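Local coordinates for C2 toxin component I (Clostridium botulinum, PDB 2J3X), which probably transfers ADP-ribose from NAD+ to actin, as the enzymatic component of the binary C2 toxin, at residues D236-L241 with A285-K289; I374-I378 with E389-N393; F10-E15 with L151-S155; V160-T166 with Y208-S214; R402-I406 with T417-I421. The protein carries 2 engineered substitutions. One frame throughout, in Å; residues are numbered along the deposited sequence.

Contact 1 (D236-L241 with A285-K289); sequences DYISKL and ALSVK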
# COMPACT_ATOMS: atom_id res chain seq x y z
N ASP A 236 22.54 -4.76 17.11
CA ASP A 236 23.02 -5.58 18.22
C ASP A 236 22.45 -6.98 18.24
O ASP A 236 22.64 -7.71 19.21
CB ASP A 236 22.86 -4.87 19.58
CG ASP A 236 21.42 -4.71 20.01
OD1 ASP A 236 20.54 -5.13 19.26
OD2 ASP A 236 21.19 -4.13 21.12
N TYR A 237 21.78 -7.37 17.16
CA TYR A 237 21.04 -8.64 17.15
C TYR A 237 21.98 -9.84 17.38
O TYR A 237 21.71 -10.67 18.27
CB TYR A 237 20.25 -8.77 15.84
CG TYR A 237 19.51 -10.07 15.71
CD1 TYR A 237 18.50 -10.38 16.62
CD2 TYR A 237 19.73 -10.93 14.63
CE1 TYR A 237 17.77 -11.59 16.51
CE2 TYR A 237 19.02 -12.14 14.53
CZ TYR A 237 18.05 -12.44 15.46
OH TYR A 237 17.31 -13.60 15.35
N ILE A 238 23.08 -9.95 16.63
CA ILE A 238 23.97 -11.10 16.82
C ILE A 238 24.55 -11.15 18.24
O ILE A 238 24.67 -12.24 18.84
CB ILE A 238 25.03 -11.19 15.70
CG1 ILE A 238 24.29 -11.55 14.39
CG2 ILE A 238 26.16 -12.25 16.00
CD1 ILE A 238 25.21 -11.53 13.13
N SER A 239 24.87 -9.97 18.81
CA SER A 239 25.41 -9.89 20.17
C SER A 239 24.41 -10.50 21.15
O SER A 239 24.82 -10.88 22.24
CB SER A 239 25.70 -8.43 20.56
OG SER A 239 24.50 -7.77 21.02
N LYS A 240 23.14 -10.59 20.79
CA LYS A 240 22.12 -11.12 21.74
C LYS A 240 21.84 -12.62 21.61
O LYS A 240 21.08 -13.18 22.46
CB LYS A 240 20.78 -10.41 21.55
CG LYS A 240 20.83 -8.92 22.02
CD LYS A 240 19.50 -8.24 21.82
CE LYS A 240 19.45 -6.91 22.51
NZ LYS A 240 19.17 -7.09 24.00
N LEU A 241 22.39 -13.24 20.59
CA LEU A 241 22.12 -14.65 20.28
C LEU A 241 23.13 -15.55 21.03
O LEU A 241 24.30 -15.19 21.16
CB LEU A 241 22.29 -14.90 18.78
CG LEU A 241 21.27 -14.24 17.83
CD1 LEU A 241 21.46 -14.73 16.40
CD2 LEU A 241 19.83 -14.44 18.31
N ALA A 285 15.92 -18.07 18.20
CA ALA A 285 16.70 -16.90 17.75
C ALA A 285 15.80 -15.81 17.26
O ALA A 285 16.03 -14.61 17.55
CB ALA A 285 17.66 -17.29 16.63
N LEU A 286 14.78 -16.18 16.48
CA LEU A 286 13.88 -15.16 15.89
C LEU A 286 12.99 -14.50 16.96
O LEU A 286 12.39 -13.45 16.70
CB LEU A 286 13.03 -15.74 14.73
CG LEU A 286 13.85 -16.18 13.52
CD1 LEU A 286 12.85 -16.82 12.49
CD2 LEU A 286 14.59 -14.92 12.97
N SER A 287 12.93 -15.10 18.16
CA SER A 287 12.17 -14.53 19.28
C SER A 287 13.03 -13.63 20.14
O SER A 287 12.50 -12.98 21.04
CB SER A 287 11.61 -15.64 20.19
OG SER A 287 10.72 -16.48 19.44
N VAL A 288 14.34 -13.55 19.86
CA VAL A 288 15.23 -12.75 20.74
C VAL A 288 14.93 -11.24 20.64
O VAL A 288 14.90 -10.52 21.67
CB VAL A 288 16.72 -13.11 20.49
CG1 VAL A 288 17.69 -12.06 21.08
CG2 VAL A 288 17.04 -14.56 21.05
N LYS A 289 14.65 -10.76 19.42
CA LYS A 289 14.39 -9.34 19.22
C LYS A 289 13.18 -9.20 18.26
O LYS A 289 13.36 -9.03 17.06
CB LYS A 289 15.68 -8.68 18.70
CG LYS A 289 15.67 -7.19 18.68
CD LYS A 289 17.13 -6.56 18.82
CE LYS A 289 16.80 -5.16 19.32
NZ LYS A 289 17.83 -4.21 18.98
O HOH W 1 18.43 -3.31 21.67
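Tyr-237 reaches Ala-285 with its phenol, and this is the tight, buried part of the contact. Its OH donates to Ala-285 O at 2.7 Å. The hydroxyl arrives above the carbonyl plane, 73° out of it. Val-288 N bonds the same oxygen from the opposite face, so this carbonyl of helix 273-286 has two donors. CG of Tyr-237 stands anti to the backbone N (chi1 177°), which sends the ring across to the helix. Lys-289 CB lies obliquely to this ring, 3.9 Å from Tyr-237 CD1. Leu-241 CD2 packs against both Ala-285 CB (4.0 Å) and Val-288 CG2 (3.9 Å).

The other side is looser and more exposed. Lys-289 runs out extended, and its NZ forms a salt bridge with Asp-236 OD1 at 2.9 Å. It meets that oxygen on the syn side. A water joins NZ to Asp-236 OD2, and NZ also donates to Asn-233 O. Lys-240 CB lies on Val-288 CG1 at 3.5 Å.

This joins the loop between helices 227-234 and 243-254 to helix 273-286 and its following residues. A directed hydrogen bond fixes it inside; a hydrated ion pair, probably weakened by solvent, closes the outer side.

Contact 2 (I374-I378 with E389-N393); sequences IGAFI and EILLN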
# COMPACT_ATOMS: atom_id res chain seq x y z
N ILE A 374 7.21 -12.36 15.59
CA ILE A 374 8.44 -13.08 15.75
C ILE A 374 9.17 -13.18 14.37
O ILE A 374 8.66 -13.75 13.38
CB ILE A 374 8.18 -14.50 16.28
CG1 ILE A 374 7.40 -14.46 17.60
CG2 ILE A 374 9.55 -15.26 16.40
CD1 ILE A 374 8.03 -13.65 18.78
N GLY A 375 10.33 -12.54 14.33
CA GLY A 375 11.11 -12.39 13.12
C GLY A 375 12.30 -11.51 13.42
O GLY A 375 12.39 -10.92 14.50
N ALA A 376 13.20 -11.39 12.45
CA ALA A 376 14.38 -10.52 12.63
C ALA A 376 14.83 -10.04 11.28
O ALA A 376 14.79 -10.78 10.28
CB ALA A 376 15.53 -11.30 13.30
N PHE A 377 15.33 -8.82 11.26
CA PHE A 377 16.07 -8.36 10.07
C PHE A 377 17.44 -9.01 10.13
O PHE A 377 18.11 -9.02 11.16
CB PHE A 377 16.20 -6.82 10.14
CG PHE A 377 16.74 -6.16 8.90
CD1 PHE A 377 18.10 -6.32 8.49
CD2 PHE A 377 15.91 -5.35 8.15
CE1 PHE A 377 18.59 -5.68 7.35
CE2 PHE A 377 16.38 -4.66 7.01
CZ PHE A 377 17.76 -4.80 6.62
N ILE A 378 17.84 -9.60 9.00
CA ILE A 378 19.11 -10.32 8.90
C ILE A 378 20.19 -9.27 8.66
O ILE A 378 20.61 -8.98 7.52
CB ILE A 378 18.99 -11.37 7.78
CG1 ILE A 378 17.82 -12.32 8.08
CG2 ILE A 378 20.34 -12.14 7.61
CD1 ILE A 378 17.86 -13.05 9.41
N GLU A 389 16.71 -8.59 4.24
CA GLU A 389 15.76 -9.63 4.56
C GLU A 389 15.22 -9.51 5.97
O GLU A 389 15.98 -9.34 6.93
CB GLU A 389 16.43 -11.01 4.43
CG GLU A 389 15.50 -12.12 4.89
CD GLU A 389 16.00 -13.53 4.53
OE1 GLU A 389 16.94 -13.64 3.71
OE2 GLU A 389 15.39 -14.52 5.02
N ILE A 390 13.91 -9.62 6.10
CA ILE A 390 13.36 -9.90 7.42
C ILE A 390 12.87 -11.36 7.35
O ILE A 390 11.97 -11.69 6.55
CB ILE A 390 12.20 -8.94 7.79
CG1 ILE A 390 12.77 -7.53 8.13
CG2 ILE A 390 11.52 -9.45 9.07
CD1 ILE A 390 11.68 -6.42 8.26
N LEU A 391 13.42 -12.20 8.21
CA LEU A 391 13.02 -13.61 8.27
C LEU A 391 11.91 -13.79 9.29
O LEU A 391 12.09 -13.43 10.47
CB LEU A 391 14.24 -14.49 8.60
CG LEU A 391 13.90 -15.99 8.74
CD1 LEU A 391 13.57 -16.46 7.39
CD2 LEU A 391 15.13 -16.76 9.28
N LEU A 392 10.79 -14.36 8.86
CA LEU A 392 9.67 -14.55 9.80
C LEU A 392 9.65 -15.96 10.36
O LEU A 392 10.00 -16.92 9.64
CB LEU A 392 8.32 -14.31 9.07
CG LEU A 392 8.15 -12.96 8.37
CD1 LEU A 392 6.73 -12.84 7.81
CD2 LEU A 392 8.37 -11.83 9.35
N ASN A 393 9.15 -16.08 11.59
CA ASN A 393 9.01 -17.38 12.24
C ASN A 393 8.11 -18.31 11.41
O ASN A 393 7.22 -17.84 10.62
CB ASN A 393 8.46 -17.19 13.64
CG ASN A 393 8.66 -18.41 14.50
OD1 ASN A 393 9.59 -19.20 14.26
ND2 ASN A 393 7.81 -18.56 15.53
O HOH W 2 19.49 -8.84 4.97
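Ile-378 and Glu-389 meet across an antiparallel strand pair. Ile-378 N donates to Glu-389 O at 2.8 Å, and the bond is nearly straight (170°). The Ile-378 side chain then folds back along the partner strand. Its CB lies 3.7 Å from Glu-389 O. CG1 sits beside the backbone N (chi1 -57°) and touches Glu-389 CG at 3.9 Å. Here the two side chains run next to each other in the same direction. The tip, CD1, reaches two residues along the partner strand, to Leu-391 CB at 4.0 Å. Leu-253 of helix 243-254 also packs on this side chain.

Ala-376 and Leu-391 form a hydrogen-bonded pair, with a bond in each direction. On the face of Phe-377 and Ile-390, the Phe-377 ring crosses Ile-390 at about a right angle, with CD2 3.8 Å from Ile-390 CG1. Glu-389 O lies over one face of the ring, offset toward its rim. At the far end Asn-393 N donates to Ile-374 O at 3.0 Å. Asn-393 CB packs on Ile-374 CG2 at 3.5 Å, and Asn-393 OD1 takes a hydrogen bond from Ser-283. A water lies between Ile-378 O and Glu-389 N, bonded to both.

Strand 347-350 lies on the other side of 389-392 and includes Ser-348 and Thr-349. This small sheet, with Glu-389 at the head of the strand, is consistent with the glutamate strand and the Ser-Thr-Ser strand of the R-S-E class of ADP-ribosyltransferases.

Contact 3 (F10-E15 with L151-S155); sequences FINKPE and LNDNS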
# COMPACT_ATOMS: atom_id res chain seq x y z
N PHE A 10 -14.94 24.03 3.38
CA PHE A 10 -15.91 24.57 2.41
C PHE A 10 -17.16 23.72 2.31
O PHE A 10 -18.01 23.98 1.47
CB PHE A 10 -15.24 24.79 1.05
CG PHE A 10 -14.35 25.98 1.04
CD1 PHE A 10 -14.92 27.26 1.01
CD2 PHE A 10 -12.95 25.85 1.11
CE1 PHE A 10 -14.11 28.41 1.06
CE2 PHE A 10 -12.14 27.05 1.17
CZ PHE A 10 -12.74 28.28 1.12
N ILE A 11 -17.32 22.74 3.21
CA ILE A 11 -18.51 21.91 3.10
C ILE A 11 -19.73 22.73 3.48
O ILE A 11 -19.73 23.39 4.53
CB ILE A 11 -18.43 20.64 3.97
CG1 ILE A 11 -17.25 19.77 3.45
CG2 ILE A 11 -19.79 19.87 3.95
CD1 ILE A 11 -16.84 18.65 4.47
N ASN A 12 -20.73 22.73 2.58
CA ASN A 12 -21.96 23.49 2.81
C ASN A 12 -21.80 25.00 2.65
O ASN A 12 -22.69 25.73 3.01
CB ASN A 12 -22.65 23.13 4.17
CG ASN A 12 -24.17 23.36 4.12
OD1 ASN A 12 -24.81 23.04 3.10
ND2 ASN A 12 -24.77 23.92 5.18
N LYS A 13 -20.69 25.45 2.06
CA LYS A 13 -20.51 26.86 1.69
C LYS A 13 -20.72 27.03 0.19
O LYS A 13 -20.60 26.06 -0.57
CB LYS A 13 -19.10 27.36 2.06
CG LYS A 13 -18.86 27.33 3.58
CD LYS A 13 -17.49 27.97 3.84
CE LYS A 13 -17.10 28.16 5.32
NZ LYS A 13 -15.57 28.38 5.55
N PRO A 14 -20.98 28.27 -0.26
CA PRO A 14 -21.17 28.43 -1.69
C PRO A 14 -19.97 27.95 -2.53
O PRO A 14 -18.81 28.24 -2.19
CB PRO A 14 -21.35 29.95 -1.85
CG PRO A 14 -22.01 30.36 -0.50
CD PRO A 14 -21.20 29.53 0.50
N GLU A 15 -20.22 27.23 -3.61
CA GLU A 15 -19.13 26.78 -4.48
C GLU A 15 -18.24 27.92 -4.98
O GLU A 15 -17.03 27.76 -5.14
CB GLU A 15 -19.69 25.94 -5.67
CG GLU A 15 -18.83 25.81 -6.93
CD GLU A 15 -17.49 25.05 -6.78
OE1 GLU A 15 -17.14 24.51 -5.71
OE2 GLU A 15 -16.72 25.05 -7.78
N LEU A 151 -13.09 19.51 -1.51
CA LEU A 151 -13.38 20.48 -0.46
C LEU A 151 -14.85 20.72 -0.22
O LEU A 151 -15.21 21.31 0.80
CB LEU A 151 -12.69 21.83 -0.73
CG LEU A 151 -11.17 21.68 -0.68
CD1 LEU A 151 -10.51 23.03 -0.98
CD2 LEU A 151 -10.68 21.11 0.63
N ASN A 152 -15.71 20.27 -1.13
CA ASN A 152 -17.14 20.41 -0.87
C ASN A 152 -17.95 19.29 -1.52
O ASN A 152 -17.35 18.37 -2.14
CB ASN A 152 -17.68 21.81 -1.29
CG ASN A 152 -17.59 22.06 -2.79
OD1 ASN A 152 -17.67 21.13 -3.59
ND2 ASN A 152 -17.39 23.33 -3.18
N ASP A 153 -19.28 19.34 -1.38
CA ASP A 153 -20.05 18.13 -1.81
C ASP A 153 -20.08 17.96 -3.33
O ASP A 153 -20.53 16.91 -3.81
CB ASP A 153 -21.47 18.10 -1.25
CG ASP A 153 -21.52 17.86 0.23
OD1 ASP A 153 -20.48 17.79 0.92
OD2 ASP A 153 -22.67 17.75 0.72
N ASN A 154 -19.62 18.97 -4.09
CA ASN A 154 -19.48 18.79 -5.53
C ASN A 154 -18.48 17.70 -5.87
O ASN A 154 -18.49 17.16 -6.99
CB ASN A 154 -19.10 20.10 -6.24
CG ASN A 154 -20.25 21.06 -6.32
OD1 ASN A 154 -21.39 20.70 -6.02
ND2 ASN A 154 -19.98 22.29 -6.70
N SER A 155 -17.62 17.36 -4.90
CA SER A 155 -16.63 16.33 -5.08
C SER A 155 -17.21 14.93 -4.94
O SER A 155 -16.56 14.00 -5.38
CB SER A 155 -15.47 16.49 -4.10
OG SER A 155 -14.70 17.63 -4.48
O HOH W 3 -13.38 21.87 2.80
O HOH W 4 -17.86 25.36 -1.02
O HOH W 5 -20.87 21.22 0.20
O HOH W 6 -23.39 20.67 1.05
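Glu-15 and Asn-152 make the direct hydrogen bond of this contact. Asn-152 ND2 donates to Glu-15 OE1 at 2.8 Å. The acceptor lies in the amide plane of Asn-152, and the donor comes in nearly along the C-O axis of OE1. The carboxylate and amide planes are 71° apart. The Glu-15 chain bends at chi2 (65°), which turns its carboxylate toward Asn-152. The second oxygen, OE2, pairs with Lys-19. The oxygen of the Asn-152 amide is also used: OD1 accepts from Asn-154 N at 3.0 Å, which makes an Asx turn.

These bonds join two turns. Residues 10-13 form a type II beta turn, and Pro-14 is the N-cap of helix 15-30. The partner, 151-155, follows strand 147-150 of the large N-terminal sheet, so the start of the first helix is tied to the end of a sheet strand.

Waters carry much of the remaining polar contact. One bridges Phe-10 N and Leu-151 O. Another accepts from Asn-152 ND2 and lies 2.9 Å from Phe-10 O. A third accepts from both Asn-12 N and Asp-153 N.

The apolar contact is small. Phe-10 CD2 approaches Leu-151 CD1 at 4.3 Å, and Trp-21 packs against both residues. Carbon-oxygen packing adds to it. Phe-10 CB lies 3.5 Å from Leu-151 O. Ile-11 CG2 sits 3.7 Å from Asp-153 OD1, crossing that side chain at about a right angle. Asp-153 OD1 is itself hydrogen-bonded to Tyr-101, whose side chain also touches Ile-11.

Contact 4 (V160-T166 with Y208-S214); sequences VPVIVKT and YILIEGS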
# COMPACT_ATOMS: atom_id res chain seq x y z
N VAL A 160 -20.89 6.47 -6.32
CA VAL A 160 -19.96 5.76 -5.41
C VAL A 160 -20.64 5.84 -4.03
O VAL A 160 -20.89 6.94 -3.55
CB VAL A 160 -18.59 6.44 -5.40
CG1 VAL A 160 -17.65 5.80 -4.33
CG2 VAL A 160 -17.91 6.36 -6.83
N PRO A 161 -21.04 4.69 -3.46
CA PRO A 161 -21.92 4.67 -2.29
C PRO A 161 -21.23 4.86 -0.94
O PRO A 161 -21.88 4.74 0.08
CB PRO A 161 -22.56 3.28 -2.38
CG PRO A 161 -21.45 2.43 -2.97
CD PRO A 161 -20.86 3.31 -4.03
N VAL A 162 -19.92 5.14 -0.95
CA VAL A 162 -19.22 5.54 0.30
C VAL A 162 -18.58 6.90 0.13
O VAL A 162 -18.17 7.30 -1.00
CB VAL A 162 -18.13 4.49 0.73
CG1 VAL A 162 -18.80 3.11 0.80
CG2 VAL A 162 -16.94 4.55 -0.23
N ILE A 163 -18.46 7.61 1.24
CA ILE A 163 -17.81 8.94 1.28
C ILE A 163 -16.83 8.83 2.43
O ILE A 163 -17.21 8.40 3.49
CB ILE A 163 -18.84 10.08 1.54
CG1 ILE A 163 -19.82 10.25 0.36
CG2 ILE A 163 -18.14 11.43 1.71
CD1 ILE A 163 -21.05 10.99 0.82
N VAL A 164 -15.56 9.20 2.22
CA VAL A 164 -14.60 9.17 3.27
C VAL A 164 -14.16 10.58 3.61
O VAL A 164 -13.57 11.23 2.78
CB VAL A 164 -13.35 8.32 2.82
CG1 VAL A 164 -12.33 8.19 3.96
CG2 VAL A 164 -13.84 6.91 2.37
N LYS A 165 -14.49 11.02 4.82
CA LYS A 165 -14.21 12.41 5.28
C LYS A 165 -13.04 12.34 6.27
O LYS A 165 -12.98 11.41 7.09
CB LYS A 165 -15.46 12.96 6.00
CG LYS A 165 -15.37 14.42 6.38
CD LYS A 165 -16.71 14.89 6.98
CE LYS A 165 -16.64 16.31 7.37
NZ LYS A 165 -18.03 16.63 7.92
N THR A 166 -12.10 13.26 6.15
CA THR A 166 -10.94 13.27 7.01
C THR A 166 -10.52 14.71 7.29
O THR A 166 -11.05 15.63 6.72
CB THR A 166 -9.76 12.45 6.42
OG1 THR A 166 -8.77 12.24 7.44
CG2 THR A 166 -9.12 13.17 5.25
N TYR A 208 -25.61 7.04 1.38
CA TYR A 208 -24.16 6.76 1.38
C TYR A 208 -23.77 6.24 2.72
O TYR A 208 -24.37 6.58 3.77
CB TYR A 208 -23.34 8.06 1.16
CG TYR A 208 -23.64 8.77 -0.10
CD1 TYR A 208 -24.67 9.72 -0.18
CD2 TYR A 208 -22.84 8.56 -1.25
CE1 TYR A 208 -24.92 10.42 -1.40
CE2 TYR A 208 -23.08 9.27 -2.45
CZ TYR A 208 -24.11 10.17 -2.52
OH TYR A 208 -24.37 10.89 -3.69
N ILE A 209 -22.74 5.40 2.75
CA ILE A 209 -22.06 5.20 4.02
C ILE A 209 -21.00 6.31 4.14
O ILE A 209 -20.09 6.42 3.30
CB ILE A 209 -21.40 3.81 4.11
CG1 ILE A 209 -22.50 2.72 4.19
CG2 ILE A 209 -20.51 3.71 5.42
CD1 ILE A 209 -21.95 1.27 4.21
N LEU A 210 -21.13 7.15 5.19
CA LEU A 210 -20.19 8.24 5.45
C LEU A 210 -19.22 7.70 6.48
O LEU A 210 -19.59 7.32 7.60
CB LEU A 210 -20.93 9.46 6.01
CG LEU A 210 -20.05 10.65 6.45
CD1 LEU A 210 -19.28 11.26 5.23
CD2 LEU A 210 -21.02 11.68 7.13
N ILE A 211 -17.96 7.68 6.09
CA ILE A 211 -16.89 7.14 6.91
C ILE A 211 -16.04 8.29 7.37
O ILE A 211 -15.58 9.10 6.54
CB ILE A 211 -16.01 6.15 6.10
CG1 ILE A 211 -16.85 4.96 5.61
CG2 ILE A 211 -14.72 5.75 6.92
CD1 ILE A 211 -16.21 4.24 4.42
N GLU A 212 -15.83 8.38 8.68
CA GLU A 212 -14.82 9.32 9.22
C GLU A 212 -13.51 8.55 9.34
O GLU A 212 -13.43 7.53 10.03
CB GLU A 212 -15.20 9.78 10.63
CG GLU A 212 -16.56 10.44 10.74
CD GLU A 212 -16.70 11.72 9.90
OE1 GLU A 212 -15.68 12.41 9.63
OE2 GLU A 212 -17.88 12.03 9.54
N GLY A 213 -12.49 9.02 8.64
CA GLY A 213 -11.17 8.35 8.68
C GLY A 213 -10.07 9.23 9.18
O GLY A 213 -10.11 10.46 9.01
N SER A 214 -9.04 8.62 9.77
CA SER A 214 -7.86 9.38 10.19
C SER A 214 -6.81 9.21 9.15
O SER A 214 -6.56 8.10 8.71
CB SER A 214 -7.22 8.85 11.51
OG SER A 214 -8.15 8.96 12.54
O HOH W 7 -13.10 12.73 9.95
O HOH W 8 -18.75 14.84 9.90
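Ile-163 lies over the ring of Tyr-208, at one end of a parallel strand pair in the mixed sheet of the N-terminal ADP-ribosyltransferase-like domain. Ile-163 CD1 is 3.9 Å from the ring centroid and 25° off the ring normal, a CH-pi contact over the face. With CG1 beside the backbone N (chi1 -67°), the ethyl arm is turned toward the ring. The edge of the same ring meets Val-160 O in its plane, with Tyr-208 CE2 at 3.4 Å. Arg-116 adds a cation-pi contact.

The other branch of Ile-163, CG2, turns to Leu-210 and meets its CD1 at 3.7 Å. On the opposite face of the sheet, Ile-211 CD1 touches both Val-162 CB (4.2 Å) and Val-164 CG2 (4.1 Å). Helix 126-136 covers this face, touching Ile-209 and Ile-211.

Lys-165 and Glu-212 extend side by side in the same direction. The lysine is fully extended, while the glutamate bends at chi2, so its carboxylate oxygens lie along the lysine methylenes. Their charged ends do not touch. A water links Lys-165 NZ to Glu-212 OE2, and a second joins Glu-212 OE1 to Lys-165 O.

The backbones bond alternately. Ile-163 and Lys-165 each donate to and accept from strand 206-216, which is the usual parallel ladder. Strands 98-102 and 191-203 flank the pair. Past the last of these backbone bonds, Thr-166 OG1 donates to Gly-213 O at 2.7 Å, from 42° out of the carbonyl plane.

Contact 5 (R402-I406 with T417-I421); sequences RITPI and TQVVI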
# COMPACT_ATOMS: atom_id res chain seq x y z
N ARG A 402 -6.85 -6.48 1.20
CA ARG A 402 -7.11 -5.70 -0.01
C ARG A 402 -6.09 -6.12 -1.06
O ARG A 402 -4.97 -6.52 -0.71
CB ARG A 402 -6.92 -4.20 0.29
CG ARG A 402 -7.28 -3.28 -0.89
CD ARG A 402 -7.14 -1.78 -0.46
NE ARG A 402 -5.72 -1.44 -0.23
CZ ARG A 402 -5.19 -0.21 -0.33
NH1 ARG A 402 -5.97 0.85 -0.59
NH2 ARG A 402 -3.86 -0.06 -0.20
N ILE A 403 -6.50 -6.03 -2.31
CA ILE A 403 -5.65 -6.40 -3.43
C ILE A 403 -5.84 -5.33 -4.45
O ILE A 403 -6.97 -5.06 -4.92
CB ILE A 403 -6.07 -7.79 -4.04
CG1 ILE A 403 -5.90 -8.88 -3.01
CG2 ILE A 403 -5.14 -8.12 -5.26
CD1 ILE A 403 -6.73 -10.16 -3.35
N THR A 404 -4.72 -4.71 -4.80
CA THR A 404 -4.71 -3.57 -5.71
C THR A 404 -3.97 -3.88 -7.02
O THR A 404 -2.79 -4.18 -6.98
CB THR A 404 -3.96 -2.40 -5.02
OG1 THR A 404 -4.68 -2.06 -3.81
CG2 THR A 404 -4.00 -1.21 -5.95
N PRO A 405 -4.65 -3.76 -8.17
CA PRO A 405 -3.89 -4.02 -9.45
C PRO A 405 -2.94 -2.87 -9.78
O PRO A 405 -3.28 -1.69 -9.51
CB PRO A 405 -5.01 -4.02 -10.54
CG PRO A 405 -6.29 -3.93 -9.80
CD PRO A 405 -6.04 -3.37 -8.41
N ILE A 406 -1.81 -3.18 -10.40
CA ILE A 406 -0.87 -2.16 -10.83
C ILE A 406 -0.27 -2.59 -12.13
O ILE A 406 -0.46 -3.75 -12.56
CB ILE A 406 0.28 -1.98 -9.81
CG1 ILE A 406 1.12 -3.28 -9.68
CG2 ILE A 406 -0.26 -1.54 -8.42
CD1 ILE A 406 2.51 -3.05 -9.05
N THR A 417 1.13 -6.50 -15.71
CA THR A 417 0.07 -6.32 -14.71
C THR A 417 0.42 -7.22 -13.53
O THR A 417 0.66 -8.45 -13.62
CB THR A 417 -1.32 -6.65 -15.26
OG1 THR A 417 -1.59 -5.79 -16.38
CG2 THR A 417 -2.38 -6.41 -14.22
N GLN A 418 0.42 -6.58 -12.37
CA GLN A 418 0.72 -7.27 -11.12
C GLN A 418 -0.27 -6.83 -10.06
O GLN A 418 -1.07 -5.93 -10.29
CB GLN A 418 2.14 -6.96 -10.64
CG GLN A 418 3.20 -7.14 -11.77
CD GLN A 418 4.62 -7.24 -11.26
OE1 GLN A 418 4.98 -6.62 -10.26
NE2 GLN A 418 5.47 -7.95 -12.00
N VAL A 419 -0.23 -7.49 -8.90
CA VAL A 419 -1.22 -7.14 -7.85
C VAL A 419 -0.47 -6.96 -6.56
O VAL A 419 0.36 -7.83 -6.16
CB VAL A 419 -2.34 -8.22 -7.71
CG1 VAL A 419 -3.36 -8.18 -8.93
CG2 VAL A 419 -1.72 -9.66 -7.42
N VAL A 420 -0.84 -5.88 -5.83
CA VAL A 420 -0.29 -5.66 -4.49
C VAL A 420 -1.29 -6.16 -3.46
O VAL A 420 -2.42 -5.65 -3.39
CB VAL A 420 -0.03 -4.12 -4.32
CG1 VAL A 420 0.47 -3.79 -2.89
CG2 VAL A 420 1.00 -3.67 -5.42
N ILE A 421 -0.86 -7.17 -2.71
CA ILE A 421 -1.75 -7.92 -1.85
C ILE A 421 -1.47 -7.47 -0.40
O ILE A 421 -0.50 -7.90 0.24
CB ILE A 421 -1.50 -9.45 -2.02
CG1 ILE A 421 -1.76 -9.85 -3.50
CG2 ILE A 421 -2.45 -10.24 -1.06
CD1 ILE A 421 -1.31 -11.32 -3.77
O HOH W 9 -3.54 -3.52 -1.88
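Arg-402 meets Ile-421 through the backbone, its O 3.6 Å from Ile-421 C. Its guanidinium turns to other partners: a salt bridge to Asp-422 and hydrogen bonds to Thr-142 O and Glu-108 O.

Ile-403 comes next. Its CG2 touches Val-419 CB at 3.7 Å and Ile-421 CG1 at 4.2 Å. Helix 326-336 packs on this face through Ile-333 and Trp-336.

Thr-404 points to the other face. It pairs with Val-420 by two backbone bonds, of which Val-420 N to Thr-404 O (2.8 Å) is nearly straight at 173°. A water links Thr-404 OG1 to Val-420 O.

Pro-405 has no N-H, but it stands opposite Val-419 in a non-hydrogen-bonded pair, where none is needed on this side. Its CA lies 3.5 Å from Gln-418 O.

Ile-406 closes the segment. Its N and O both bond to Gln-418. CG1 sits between the backbone N and the carbonyl carbon (chi1 63°), 3.5 Å from Gln-418 O. CG2 meets Val-420 CG2 at 3.9 Å.

Backbone bonds and apolar branches thus hold this hairpin in the C-terminal mixed sheet beside strand 363-369, while the arginine charge at one end pairs with an aspartate.

In the fold
Two pairs of contacts touch. Contacts 3 and 4 lie in the N-terminal half, with centres 15 Å apart, and meet where Ile-11 CD1 approaches Lys-165 CE at 3.7 Å. Contacts 1 and 2 lie in the C-terminal half, with centres 11 Å apart. They pack directly, Tyr-237 CZ on Ala-376 CB at 3.5 Å. Contact 5, also in the C-terminal half, touches neither pair; its centre is 23 Å from contact 4 and 24 Å from contact 2. Contact 1 backs the hairpin of contact 2, which includes Glu-389 of the probable active-site strand. The strand of 389-393 is followed in the chain by the strand of 402-406. Contacts 1 and 3 are about 55 Å apart, centre to centre.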